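Local coordinates for protein beta-1,3-1,4-glucanase (Caldicellulosiruptor sp. F32, PDB 4X0V) that hydrolyses mixed-linkage beta-1,3-1,4-glucans such as lichenan, as a lichenase of glycoside hydrolase family 5, at residues I97-S102 with M134-N139; V186-L191 with Y242-E247; N231-Y236 with S261-R266; I269-Y274 with I320-G325. All blocks are in the same frame, centred on the assembly; numbering follows the deposited sequence.

Contact 1. Residues I97-S102 with M134-N139; sequences IRIPVS and MYVIIN
Asn139 OD1 takes the backbone N-H of Val101 at 2.7 Å, N to O, in a nearly straight bond of 168°. The donor lies near the amide C=O line. Asn139 holds CG between its backbone N and carbonyl carbon (chi1 68°), which turns the amide across toward the Pro100-Val101 backbone. The other end of that amide, ND2, is bonded to Glu184 and His141. Arg98 NH2 comes within 3.1 Å of Asn139 ND2, but both are donors; what brings them together is Glu184, which accepts from the amide and forms a salt bridge with the arginine, whose NH1 pairs with Glu326. Guanidinium and amide planes stand 85° apart. A leucine in place of Asn139 would probably leave the Val101 N-H without its acceptor and take one donor from the Glu184 carboxylate.

Behind this polar end the strands run parallel, Ile97 N bonding Tyr135 O and Ile99 N reaching Ile137 O at 2.8 Å. The extended Arg98 chain passes Ile137, CG to CB 3.8 Å, on one face. On the other, Ile97 CG2 meets Met134 CE at 3.7 Å and Ile99 CD1 touches Val136 CG1. Helix 116-130, which links the strands into a beta-alpha-beta unit of the TIM barrel, covers that face; helix 83-92 flanks Ile97 and Met134, and strand 181-184 continues the sheet beyond 135-139.

Contact 2. Residues V186-L191 with Y242-E247; sequences VNEPRL and YAAAPE
Two hydrogen bonds join Tyr242 and Ala243 to the loop 186-191. Leu191 N donates to Tyr242 OH, N to O 2.8 Å and almost linear at 172°, while Ala243 N donates to Pro189 O over the same length, approaching 32° out of the carbonyl plane. Tyr242 OH also bonds the carbonyl of Phe196, so the buried hydroxyl is gripped twice. Arg190 NH1 bonds Glu188 O in the plane of its guanidinium, and NE pairs with Glu197.

The van der Waals contacts centre on the tyrosine ring. With CG anti to its backbone N (chi1 -171°), the ring runs alongside Pro189-Leu191; Pro189 O lies over one face, nearer the rim, and Arg190 CB is 3.5 Å from CZ. The Leu191 and Tyr242 side chains cross at about a right angle, Leu191 CG 4.3 Å from Tyr242 CE1. Glu188 CG rests on Ala244 CB at 3.6 Å. A phenylalanine at Tyr242 would probably leave the Leu191 N-H and the Phe196 carbonyl without their shared partner.

Glu188 OE2 is bonded to His272 ND1. Asn187, Glu188 and Pro189 form the Asn-Glu-Pro signature after the fourth barrel strand, whose glutamate is the acid/base in family 5 enzymes, probably here too.

Contact 3. Residues N231-Y236 with S261-R266; sequences NNVSRY and SKYKNR
Ser234 CB sits over the centre of the Tyr263 ring, 3.3 Å from the centroid and only 9° off the ring normal, a CH-pi contact. A second one lies further along: Arg266 CD is 3.7 Å from the centroid of the Tyr236 ring, again over the face. The arginine gets there through a bend at chi2 (-124°), which carries CD across the ring while its guanidinium plane stays tilted 38° from the ring plane. Tyr236 OH lies over one face of that guanidinium and Tyr263 CD1 over the opposite one, 3.5 Å from its plane, so the group sits between the two tyrosines. Arg266 NE comes within 3.1 Å of Ser234 O, but the angle is too poor for a hydrogen bond. Val233 adds a looser touch, CG1 to Tyr263 CD2 at 4.1 Å.

Next come the groups that set these in place. Ser261 OG accepts from Tyr263 N, O to N 3.0 Å, closing an ST turn just ahead of the tyrosine, and the aliphatic part of Lys262 lies against the ring face opposite Ser234. Asn265 ND2 is tied to Gly319 O. On the other segment, Tyr236 stacks on Phe43 of helix 39-47, and Arg235 NE bonds Leu181 O.

These two loops, leading into barrel strands 237-240 and 267-272, share no hydrogen bond between 231-236 and 261-266. Carbon-over-ring contacts carry much of the joining, helped by a CA-H...O contact from Tyr236 CA to Arg266 O. Ser234 CB carries a hydroxyl and Arg266 CD a cationic guanidinium; their hydrogens are therefore likely to be somewhat positive and drawn to the tyrosine pi clouds.

Contact 4. Residues I269-Y274 with I320-G325; sequences ISVHAY and IPVVIG
Val271 and Ile324 pair side by side on two neighbouring parallel strands of the eight-stranded TIM barrel, 269-272 and 322-325, whose directions diverge by 35°. Ile324 can be followed outward from its backbone. CB lies 3.9 Å from Val271 O. CG2, anti to the backbone N, is closer to the same oxygen, 3.5 Å from Val271 O. CG1 takes the other branch and meets Val271 CG2 at 3.6 Å, the two side chains slanting past one another; CD1 continues CG1 in an extended chain (chi2 -179°). The side chain also touches Ile355 and, on the next strand, Cys357.

Ile269 continues this face, its CB against Val322 CG2 and its CG1 against Ile320 CG2. Helix 298-316, the connection between the two strands, lays Phe315 on Ile269 and Val322 and Leu311 on Val271. Ser270 and Val323 point to the opposite face of the sheet, where Val44 of helix 39-47 touches Val323.

The backbones alternate donors and acceptors: Ile269 N to Pro321 O, Val323 N to Ile269 O, Val271 N to Val323 O. The last bond, Gly325 N to Val271 O at 3.1 Å, is bent to 136°. Beside it stands the imidazole of His272, ND1 bonded to Glu188 and CD2 4.2 Å from Gly325 C.

All four contacts belong to one barrel. Contact 1 joins its second and third strands and contact 4 its sixth and seventh, their centres about 14 Å apart. Contact 2 ties the loops after strands 181-184 and 237-240; its centre lies about 11 Å from that of contact 4 and 17 Å from that of contact 1, which it touches through Asn187. Contact 3 joins the loops that enter strands 237-240 and 267-272, at the other end. Along the chain contact 1 closes first, contacts 2 and 3 alternate, and contact 4 follows. His272 bonds Glu188, the probable acid/base, and Arg98 packs near His272 and Asn187: contacts 1, 2 and 4 meet at the barrel's C-terminal, probably active-site, end.

Contact 1. Residues I97-S102 with M134-N139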
loop_
_atom_site.group_PDB
_atom_site.type_symbol
_atom_site.label_atom_id
_atom_site.label_comp_id
_atom_site.label_asym_id
_atom_site.label_seq_id
_atom_site.Cartn_x
_atom_site.Cartn_y
_atom_site.Cartn_z
ATOM N N ILE A 97 -7.664 -4.825 4.479
ATOM C CA ILE A 97 -7.755 -3.379 4.559
ATOM C C ILE A 97 -6.400 -2.823 4.951
ATOM O O ILE A 97 -5.821 -3.228 5.959
ATOM C CB ILE A 97 -8.864 -2.916 5.545
ATOM C CG1 ILE A 97 -8.747 -1.419 5.835
ATOM C CG2 ILE A 97 -8.776 -3.676 6.838
ATOM C CD1 ILE A 97 -9.862 -0.880 6.690
ATOM N N ARG A 98 -5.902 -1.885 4.152
ATOM C CA ARG A 98 -4.604 -1.274 4.415
ATOM C C ARG A 98 -4.898 0.029 5.139
ATOM O O ARG A 98 -5.707 0.846 4.658
ATOM C CB ARG A 98 -3.845 -0.990 3.119
ATOM C CG ARG A 98 -2.413 -0.493 3.320
ATOM C CD ARG A 98 -1.666 -0.356 1.991
ATOM N NE ARG A 98 -0.300 0.152 2.132
ATOM C CZ ARG A 98 0.184 1.220 1.494
ATOM N NH1 ARG A 98 -0.617 1.945 0.728
ATOM N NH2 ARG A 98 1.452 1.598 1.655
ATOM N N ILE A 99 -4.276 0.200 6.309
ATOM C CA ILE A 99 -4.452 1.410 7.103
ATOM C C ILE A 99 -3.135 2.146 7.131
ATOM O O ILE A 99 -2.300 1.900 7.999
ATOM C CB ILE A 99 -4.903 1.075 8.534
ATOM C CG1 ILE A 99 -6.174 0.225 8.493
ATOM C CG2 ILE A 99 -5.153 2.339 9.336
ATOM C CD1 ILE A 99 -6.625 -0.274 9.831
ATOM N N PRO A 100 -2.963 3.096 6.207
ATOM C CA PRO A 100 -1.703 3.832 6.061
ATOM C C PRO A 100 -1.569 4.830 7.178
ATOM O O PRO A 100 -2.565 5.463 7.528
ATOM C CB PRO A 100 -1.848 4.553 4.721
ATOM C CG PRO A 100 -3.250 4.319 4.256
ATOM C CD PRO A 100 -4.015 3.586 5.306
ATOM N N VAL A 101 -0.384 4.929 7.771
ATOM C CA VAL A 101 -0.205 5.855 8.884
ATOM C C VAL A 101 0.984 6.790 8.739
ATOM O O VAL A 101 2.119 6.358 8.510
ATOM C CB VAL A 101 -0.024 5.098 10.231
ATOM C CG1 VAL A 101 -0.093 6.066 11.403
ATOM C CG2 VAL A 101 -1.052 3.983 10.374
ATOM N N SER A 102 0.731 8.073 8.928
ATOM C CA SER A 102 1.822 9.016 9.011
ATOM C C SER A 102 1.996 9.376 10.480
ATOM O O SER A 102 1.083 9.881 11.138
ATOM C CB SER A 102 1.557 10.251 8.134
ATOM O OG SER A 102 1.468 9.880 6.761
ATOM N N MET A 134 -10.431 -9.880 9.119
ATOM C CA MET A 134 -9.765 -9.366 7.916
ATOM C C MET A 134 -8.252 -9.357 8.039
ATOM O O MET A 134 -7.713 -9.459 9.136
ATOM C CB MET A 134 -10.237 -7.941 7.623
ATOM C CG MET A 134 -11.658 -7.839 7.101
ATOM S SD MET A 134 -12.085 -6.117 6.796
ATOM C CE MET A 134 -11.322 -5.869 5.188
ATOM N N TYR A 135 -7.573 -9.238 6.905
ATOM C CA TYR A 135 -6.149 -8.957 6.904
ATOM C C TYR A 135 -5.919 -7.460 7.040
ATOM O O TYR A 135 -6.586 -6.660 6.387
ATOM C CB TYR A 135 -5.510 -9.481 5.628
ATOM C CG TYR A 135 -5.410 -10.985 5.605
ATOM C CD1 TYR A 135 -4.369 -11.640 6.271
ATOM C CD2 TYR A 135 -6.360 -11.763 4.939
ATOM C CE1 TYR A 135 -4.275 -13.024 6.268
ATOM C CE2 TYR A 135 -6.270 -13.153 4.929
ATOM C CZ TYR A 135 -5.227 -13.773 5.595
ATOM O OH TYR A 135 -5.139 -15.141 5.587
ATOM N N VAL A 136 -4.960 -7.083 7.877
ATOM C CA VAL A 136 -4.707 -5.673 8.143
ATOM C C VAL A 136 -3.230 -5.319 7.894
ATOM O O VAL A 136 -2.319 -6.065 8.277
ATOM C CB VAL A 136 -5.121 -5.317 9.590
ATOM C CG1 VAL A 136 -4.931 -3.840 9.878
ATOM C CG2 VAL A 136 -6.567 -5.700 9.825
ATOM N N ILE A 137 -3.009 -4.167 7.258
ATOM C CA ILE A 137 -1.670 -3.645 6.975
ATOM C C ILE A 137 -1.480 -2.271 7.608
ATOM O O ILE A 137 -2.288 -1.367 7.394
ATOM C CB ILE A 137 -1.442 -3.491 5.473
ATOM C CG1 ILE A 137 -1.533 -4.837 4.765
ATOM C CG2 ILE A 137 -0.094 -2.914 5.221
ATOM C CD1 ILE A 137 -1.518 -4.744 3.235
ATOM N N ILE A 138 -0.433 -2.106 8.405
ATOM C CA ILE A 138 -0.103 -0.778 8.904
ATOM C C ILE A 138 1.337 -0.440 8.515
ATOM O O ILE A 138 2.149 -1.340 8.349
ATOM C CB ILE A 138 -0.283 -0.676 10.435
ATOM C CG1 ILE A 138 0.615 -1.645 11.163
ATOM C CG2 ILE A 138 -1.727 -0.887 10.831
ATOM C CD1 ILE A 138 0.459 -1.483 12.623
ATOM N N ASN A 139 1.663 0.843 8.405
ATOM C CA ASN A 139 2.972 1.239 7.898
ATOM C C ASN A 139 3.509 2.559 8.455
ATOM O O ASN A 139 2.940 3.142 9.373
ATOM C CB ASN A 139 2.925 1.330 6.359
ATOM C CG ASN A 139 2.055 2.494 5.848
ATOM O OD1 ASN A 139 1.501 3.297 6.624
ATOM N ND2 ASN A 139 1.918 2.574 4.531
#

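Contact 2. Residues V186-L191 with Y242-E247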
loop_
_atom_site.group_PDB
_atom_site.type_symbol
_atom_site.label_atom_id
_atom_site.label_comp_id
_atom_site.label_asym_id
_atom_site.label_seq_id
_atom_site.Cartn_x
_atom_site.Cartn_y
_atom_site.Cartn_z
ATOM N N VAL A 186 7.478 0.736 5.188
ATOM C CA VAL A 186 7.323 2.133 4.862
ATOM C C VAL A 186 6.644 2.209 3.508
ATOM O O VAL A 186 6.706 1.271 2.718
ATOM C CB VAL A 186 8.697 2.859 4.864
ATOM C CG1 VAL A 186 9.685 2.172 3.919
ATOM C CG2 VAL A 186 8.564 4.349 4.564
ATOM N N ASN A 187 5.954 3.315 3.277
ATOM C CA ASN A 187 5.256 3.570 2.031
ATOM C C ASN A 187 6.045 4.464 1.106
ATOM O O ASN A 187 6.239 5.650 1.406
ATOM C CB ASN A 187 3.914 4.249 2.340
ATOM C CG ASN A 187 3.352 5.005 1.158
ATOM O OD1 ASN A 187 2.729 4.424 0.276
ATOM N ND2 ASN A 187 3.544 6.318 1.154
ATOM N N GLU A 188 6.473 3.925 -0.026
ATOM C CA GLU A 188 7.142 4.748 -1.048
ATOM C C GLU A 188 8.363 5.563 -0.558
ATOM O O GLU A 188 8.378 6.786 -0.683
ATOM C CB GLU A 188 6.124 5.713 -1.704
ATOM C CG GLU A 188 4.913 5.034 -2.354
ATOM C CD GLU A 188 3.957 6.000 -3.090
ATOM O OE1 GLU A 188 4.197 7.235 -3.152
ATOM O OE2 GLU A 188 2.928 5.508 -3.600
ATOM N N PRO A 189 9.398 4.888 -0.021
ATOM C CA PRO A 189 10.576 5.626 0.442
ATOM C C PRO A 189 11.390 6.161 -0.728
ATOM O O PRO A 189 11.639 5.424 -1.685
ATOM C CB PRO A 189 11.370 4.566 1.215
ATOM C CG PRO A 189 10.982 3.291 0.615
ATOM C CD PRO A 189 9.539 3.440 0.210
ATOM N N ARG A 190 11.787 7.428 -0.657
ATOM C CA ARG A 190 12.453 8.067 -1.787
ATOM C C ARG A 190 13.199 9.326 -1.370
ATOM O O ARG A 190 13.071 9.785 -0.248
ATOM C CB ARG A 190 11.432 8.433 -2.866
ATOM C CG ARG A 190 10.476 9.503 -2.390
ATOM C CD ARG A 190 9.210 9.550 -3.221
ATOM N NE ARG A 190 8.341 10.652 -2.814
ATOM C CZ ARG A 190 7.523 10.587 -1.770
ATOM N NH1 ARG A 190 7.469 9.471 -1.059
ATOM N NH2 ARG A 190 6.760 11.618 -1.441
ATOM N N LEU A 191 13.975 9.882 -2.294
ATOM C CA LEU A 191 14.679 11.133 -2.048
ATOM C C LEU A 191 13.775 12.326 -2.344
ATOM O O LEU A 191 13.833 12.893 -3.447
ATOM C CB LEU A 191 15.938 11.226 -2.914
ATOM C CG LEU A 191 17.005 10.150 -2.686
ATOM C CD1 LEU A 191 18.106 10.262 -3.725
ATOM C CD2 LEU A 191 17.571 10.203 -1.273
ATOM N N TYR A 242 12.532 1.233 -3.995
ATOM C CA TYR A 242 12.531 2.687 -4.106
ATOM C C TYR A 242 11.190 3.124 -4.625
ATOM O O TYR A 242 10.711 2.589 -5.616
ATOM C CB TYR A 242 13.633 3.191 -5.043
ATOM C CG TYR A 242 13.808 4.699 -5.015
ATOM C CD1 TYR A 242 14.655 5.299 -4.087
ATOM C CD2 TYR A 242 13.120 5.526 -5.911
ATOM C CE1 TYR A 242 14.817 6.675 -4.040
ATOM C CE2 TYR A 242 13.280 6.915 -5.873
ATOM C CZ TYR A 242 14.131 7.475 -4.926
ATOM O OH TYR A 242 14.315 8.834 -4.858
ATOM N N ALA A 243 10.569 4.061 -3.923
ATOM C CA ALA A 243 9.320 4.671 -4.370
ATOM C C ALA A 243 8.175 3.686 -4.584
ATOM O O ALA A 243 7.210 4.007 -5.298
ATOM C CB ALA A 243 9.566 5.455 -5.648
ATOM N N ALA A 244 8.292 2.492 -3.992
ATOM C CA ALA A 244 7.302 1.405 -4.150
ATOM C C ALA A 244 7.027 1.051 -5.621
ATOM O O ALA A 244 6.028 0.417 -5.945
ATOM C CB ALA A 244 6.001 1.747 -3.430
ATOM N N ALA A 245 7.933 1.467 -6.499
ATOM C CA ALA A 245 7.827 1.214 -7.922
ATOM C C ALA A 245 8.238 -0.226 -8.173
ATOM O O ALA A 245 9.093 -0.769 -7.470
ATOM C CB ALA A 245 8.718 2.163 -8.698
ATOM N N PRO A 246 7.598 -0.864 -9.151
ATOM C CA PRO A 246 7.957 -2.232 -9.521
ATOM C C PRO A 246 9.419 -2.303 -9.936
ATOM O O PRO A 246 10.103 -3.290 -9.647
ATOM C CB PRO A 246 7.050 -2.522 -10.713
ATOM C CG PRO A 246 5.929 -1.551 -10.599
ATOM C CD PRO A 246 6.505 -0.327 -9.977
ATOM N N GLU A 247 9.886 -1.266 -10.620
ATOM C CA GLU A 247 11.230 -1.278 -11.183
ATOM C C GLU A 247 12.320 -1.476 -10.149
ATOM O O GLU A 247 13.276 -2.226 -10.362
ATOM C CB GLU A 247 11.502 0.013 -11.953
ATOM C CG GLU A 247 10.854 0.062 -13.310
ATOM C CD GLU A 247 9.380 0.437 -13.271
ATOM O OE1 GLU A 247 8.875 0.862 -12.199
ATOM O OE2 GLU A 247 8.736 0.331 -14.341
#

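Contact 3. Residues N231-Y236 with S261-R266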
loop_
_atom_site.group_PDB
_atom_site.type_symbol
_atom_site.label_atom_id
_atom_site.label_comp_id
_atom_site.label_asym_id
_atom_site.label_seq_id
_atom_site.Cartn_x
_atom_site.Cartn_y
_atom_site.Cartn_z
ATOM N N ASN A 231 4.067 -12.727 18.522
ATOM C CA ASN A 231 3.842 -13.189 17.161
ATOM C C ASN A 231 4.523 -12.318 16.143
ATOM O O ASN A 231 4.333 -12.506 14.947
ATOM C CB ASN A 231 2.352 -13.237 16.843
ATOM C CG ASN A 231 1.558 -13.980 17.889
ATOM O OD1 ASN A 231 0.976 -13.378 18.800
ATOM N ND2 ASN A 231 1.521 -15.301 17.766
ATOM N N ASN A 232 5.349 -11.386 16.604
ATOM C CA ASN A 232 6.098 -10.543 15.678
ATOM C C ASN A 232 7.282 -11.312 15.081
ATOM O O ASN A 232 7.919 -10.854 14.137
ATOM C CB ASN A 232 6.589 -9.263 16.383
ATOM C CG ASN A 232 5.447 -8.347 16.848
ATOM O OD1 ASN A 232 4.351 -8.366 16.300
ATOM N ND2 ASN A 232 5.712 -7.545 17.873
ATOM N N VAL A 233 7.528 -12.513 15.606
ATOM C CA VAL A 233 8.664 -13.359 15.210
ATOM C C VAL A 233 8.303 -14.180 13.979
ATOM O O VAL A 233 9.164 -14.711 13.263
ATOM C CB VAL A 233 9.056 -14.322 16.372
ATOM C CG1 VAL A 233 10.334 -15.103 16.059
ATOM C CG2 VAL A 233 9.199 -13.548 17.665
ATOM N N SER A 234 6.998 -14.247 13.746
ATOM C CA SER A 234 6.420 -15.103 12.734
ATOM C C SER A 234 5.445 -14.352 11.851
ATOM O O SER A 234 4.777 -14.935 11.005
ATOM C CB SER A 234 5.719 -16.265 13.437
ATOM O OG SER A 234 4.456 -15.868 13.947
ATOM N N ARG A 235 5.391 -13.042 12.042
ATOM C CA ARG A 235 4.470 -12.208 11.292
ATOM C C ARG A 235 4.948 -12.004 9.864
ATOM O O ARG A 235 6.156 -11.976 9.607
ATOM C CB ARG A 235 4.318 -10.867 11.997
ATOM C CG ARG A 235 3.319 -9.970 11.337
ATOM C CD ARG A 235 3.080 -8.767 12.177
ATOM N NE ARG A 235 1.881 -9.033 12.959
ATOM C CZ ARG A 235 1.907 -9.362 14.242
ATOM N NH1 ARG A 235 3.069 -9.419 14.869
ATOM N NH2 ARG A 235 0.780 -9.610 14.897
ATOM N N TYR A 236 4.004 -11.885 8.932
ATOM C CA TYR A 236 4.358 -11.472 7.580
ATOM C C TYR A 236 4.654 -9.987 7.532
ATOM O O TYR A 236 3.899 -9.169 8.052
ATOM C CB TYR A 236 3.269 -11.848 6.583
ATOM C CG TYR A 236 3.316 -13.313 6.248
ATOM C CD1 TYR A 236 2.602 -14.239 6.996
ATOM C CD2 TYR A 236 4.100 -13.774 5.205
ATOM C CE1 TYR A 236 2.653 -15.583 6.701
ATOM C CE2 TYR A 236 4.157 -15.119 4.902
ATOM C CZ TYR A 236 3.432 -16.019 5.654
ATOM O OH TYR A 236 3.491 -17.357 5.346
ATOM N N SER A 261 15.464 -16.115 12.091
ATOM C CA SER A 261 14.378 -16.804 12.774
ATOM C C SER A 261 14.016 -18.122 12.113
ATOM O O SER A 261 14.532 -18.481 11.052
ATOM C CB SER A 261 13.126 -15.919 12.851
ATOM O OG SER A 261 12.204 -16.205 11.811
ATOM N N LYS A 262 13.074 -18.808 12.747
ATOM C CA LYS A 262 12.608 -20.119 12.321
ATOM C C LYS A 262 11.384 -20.019 11.383
ATOM O O LYS A 262 10.953 -21.004 10.759
ATOM C CB LYS A 262 12.258 -20.892 13.605
ATOM C CG LYS A 262 11.422 -22.130 13.448
ATOM C CD LYS A 262 10.396 -22.296 14.570
ATOM C CE LYS A 262 9.037 -22.631 13.962
ATOM N NZ LYS A 262 8.340 -23.783 14.603
ATOM N N TYR A 263 10.872 -18.805 11.224
ATOM C CA TYR A 263 9.757 -18.608 10.320
ATOM C C TYR A 263 10.241 -18.088 8.966
ATOM O O TYR A 263 10.627 -16.921 8.821
ATOM C CB TYR A 263 8.769 -17.655 10.987
ATOM C CG TYR A 263 8.250 -18.234 12.295
ATOM C CD1 TYR A 263 7.147 -19.098 12.328
ATOM C CD2 TYR A 263 8.895 -17.953 13.497
ATOM C CE1 TYR A 263 6.693 -19.642 13.534
ATOM C CE2 TYR A 263 8.447 -18.487 14.694
ATOM C CZ TYR A 263 7.352 -19.332 14.711
ATOM O OH TYR A 263 6.934 -19.854 15.919
ATOM N N LYS A 264 10.201 -18.990 7.985
ATOM C CA LYS A 264 10.798 -18.769 6.673
ATOM C C LYS A 264 9.800 -18.202 5.633
ATOM O O LYS A 264 8.592 -18.429 5.731
ATOM C CB LYS A 264 11.448 -20.078 6.182
ATOM C CG LYS A 264 12.778 -20.489 6.894
ATOM C CD LYS A 264 13.940 -19.484 6.668
ATOM C CE LYS A 264 14.804 -19.217 7.929
ATOM N NZ LYS A 264 15.586 -20.406 8.399
ATOM N N ASN A 265 10.319 -17.460 4.653
ATOM C CA ASN A 265 9.532 -16.920 3.533
ATOM C C ASN A 265 8.361 -16.100 4.026
ATOM O O ASN A 265 7.206 -16.346 3.674
ATOM C CB ASN A 265 9.057 -18.009 2.575
ATOM C CG ASN A 265 8.677 -17.451 1.199
ATOM O OD1 ASN A 265 9.164 -16.392 0.782
ATOM N ND2 ASN A 265 7.823 -18.175 0.484
ATOM N N ARG A 266 8.690 -15.093 4.823
ATOM C CA ARG A 266 7.690 -14.265 5.460
ATOM C C ARG A 266 7.867 -12.801 5.134
ATOM O O ARG A 266 7.245 -11.940 5.744
ATOM C CB ARG A 266 7.713 -14.525 6.965
ATOM C CG ARG A 266 7.154 -15.887 7.320
ATOM C CD ARG A 266 6.016 -15.730 8.305
ATOM N NE ARG A 266 5.281 -16.934 8.729
ATOM C CZ ARG A 266 5.747 -18.182 8.847
ATOM N NH1 ARG A 266 6.996 -18.520 8.531
ATOM N NH2 ARG A 266 4.924 -19.127 9.283
#

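Contact 4. Residues I269-Y274 with I320-G325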
loop_
_atom_site.group_PDB
_atom_site.type_symbol
_atom_site.label_atom_id
_atom_site.label_comp_id
_atom_site.label_asym_id
_atom_site.label_seq_id
_atom_site.Cartn_x
_atom_site.Cartn_y
_atom_site.Cartn_z
ATOM N N ILE A 269 7.030 -8.654 -1.012
ATOM C CA ILE A 269 7.366 -7.490 -1.830
ATOM C C ILE A 269 6.180 -6.535 -1.964
ATOM O O ILE A 269 5.118 -6.927 -2.442
ATOM C CB ILE A 269 7.767 -7.921 -3.247
ATOM C CG1 ILE A 269 8.848 -9.011 -3.200
ATOM C CG2 ILE A 269 8.160 -6.712 -4.083
ATOM C CD1 ILE A 269 10.113 -8.641 -2.465
ATOM N N SER A 270 6.383 -5.271 -1.599
ATOM C CA SER A 270 5.323 -4.258 -1.646
ATOM C C SER A 270 5.533 -3.414 -2.870
ATOM O O SER A 270 6.609 -2.856 -3.076
ATOM C CB SER A 270 5.347 -3.360 -0.395
ATOM O OG SER A 270 4.441 -2.262 -0.504
ATOM N N VAL A 271 4.525 -3.349 -3.720
ATOM C CA VAL A 271 4.628 -2.485 -4.880
ATOM C C VAL A 271 3.360 -1.684 -5.090
ATOM O O VAL A 271 2.292 -2.101 -4.690
ATOM C CB VAL A 271 4.987 -3.285 -6.157
ATOM C CG1 VAL A 271 6.291 -4.067 -5.977
ATOM C CG2 VAL A 271 3.847 -4.197 -6.548
ATOM N N HIS A 272 3.501 -0.513 -5.698
ATOM C CA HIS A 272 2.378 0.313 -6.104
ATOM C C HIS A 272 2.468 0.563 -7.592
ATOM O O HIS A 272 3.566 0.729 -8.121
ATOM C CB HIS A 272 2.426 1.655 -5.383
ATOM C CG HIS A 272 2.387 1.545 -3.897
ATOM N ND1 HIS A 272 2.483 2.648 -3.068
ATOM C CD2 HIS A 272 2.241 0.481 -3.075
ATOM C CE1 HIS A 272 2.411 2.260 -1.813
ATOM N NE2 HIS A 272 2.262 0.943 -1.786
ATOM N N ALA A 273 1.323 0.593 -8.268
ATOM C CA ALA A 273 1.297 0.811 -9.707
ATOM C C ALA A 273 -0.031 1.346 -10.172
ATOM O O ALA A 273 -0.932 0.573 -10.465
ATOM C CB ALA A 273 1.604 -0.475 -10.455
ATOM N N TYR A 274 -0.167 2.660 -10.233
ATOM C CA TYR A 274 -1.335 3.246 -10.877
ATOM C C TYR A 274 -1.118 3.322 -12.386
ATOM O O TYR A 274 -1.014 4.406 -12.952
ATOM C CB TYR A 274 -1.605 4.636 -10.311
ATOM C CG TYR A 274 -1.971 4.629 -8.856
ATOM C CD1 TYR A 274 -1.033 4.296 -7.885
ATOM C CD2 TYR A 274 -3.253 4.980 -8.443
ATOM C CE1 TYR A 274 -1.359 4.285 -6.530
ATOM C CE2 TYR A 274 -3.590 4.972 -7.083
ATOM C CZ TYR A 274 -2.629 4.630 -6.136
ATOM O OH TYR A 274 -2.926 4.640 -4.806
ATOM N N ILE A 320 8.463 -16.352 -3.835
ATOM C CA ILE A 320 8.442 -15.122 -3.037
ATOM C C ILE A 320 7.176 -14.294 -3.304
ATOM O O ILE A 320 6.892 -13.916 -4.447
ATOM C CB ILE A 320 9.738 -14.289 -3.260
ATOM C CG1 ILE A 320 10.897 -14.937 -2.496
ATOM C CG2 ILE A 320 9.608 -12.877 -2.714
ATOM C CD1 ILE A 320 12.203 -14.984 -3.231
ATOM N N PRO A 321 6.410 -14.012 -2.238
ATOM C CA PRO A 321 5.091 -13.369 -2.312
ATOM C C PRO A 321 5.151 -11.892 -2.692
ATOM O O PRO A 321 6.020 -11.170 -2.222
ATOM C CB PRO A 321 4.543 -13.507 -0.889
ATOM C CG PRO A 321 5.699 -13.796 -0.028
ATOM C CD PRO A 321 6.863 -14.228 -0.856
ATOM N N VAL A 322 4.211 -11.444 -3.509
ATOM C CA VAL A 322 4.134 -10.044 -3.892
ATOM C C VAL A 322 2.734 -9.556 -3.592
ATOM O O VAL A 322 1.781 -10.315 -3.732
ATOM C CB VAL A 322 4.439 -9.857 -5.392
ATOM C CG1 VAL A 322 4.222 -8.412 -5.841
ATOM C CG2 VAL A 322 5.841 -10.324 -5.684
ATOM N N VAL A 323 2.621 -8.318 -3.123
ATOM C CA VAL A 323 1.330 -7.668 -2.887
ATOM C C VAL A 323 1.316 -6.267 -3.498
ATOM O O VAL A 323 2.250 -5.485 -3.303
ATOM C CB VAL A 323 1.015 -7.553 -1.365
ATOM C CG1 VAL A 323 -0.012 -6.468 -1.103
ATOM C CG2 VAL A 323 0.573 -8.902 -0.779
ATOM N N ILE A 324 0.292 -5.954 -4.281
ATOM C CA ILE A 324 0.148 -4.585 -4.754
ATOM C C ILE A 324 -0.720 -3.819 -3.759
ATOM O O ILE A 324 -1.937 -3.982 -3.718
ATOM C CB ILE A 324 -0.432 -4.482 -6.186
ATOM C CG1 ILE A 324 0.439 -5.240 -7.189
ATOM C CG2 ILE A 324 -0.523 -3.028 -6.614
ATOM C CD1 ILE A 324 -0.069 -5.150 -8.631
ATOM N N GLY A 325 -0.070 -3.007 -2.938
ATOM C CA GLY A 325 -0.736 -2.275 -1.870
ATOM C C GLY A 325 -1.552 -1.057 -2.273
ATOM O O GLY A 325 -2.429 -0.613 -1.516
#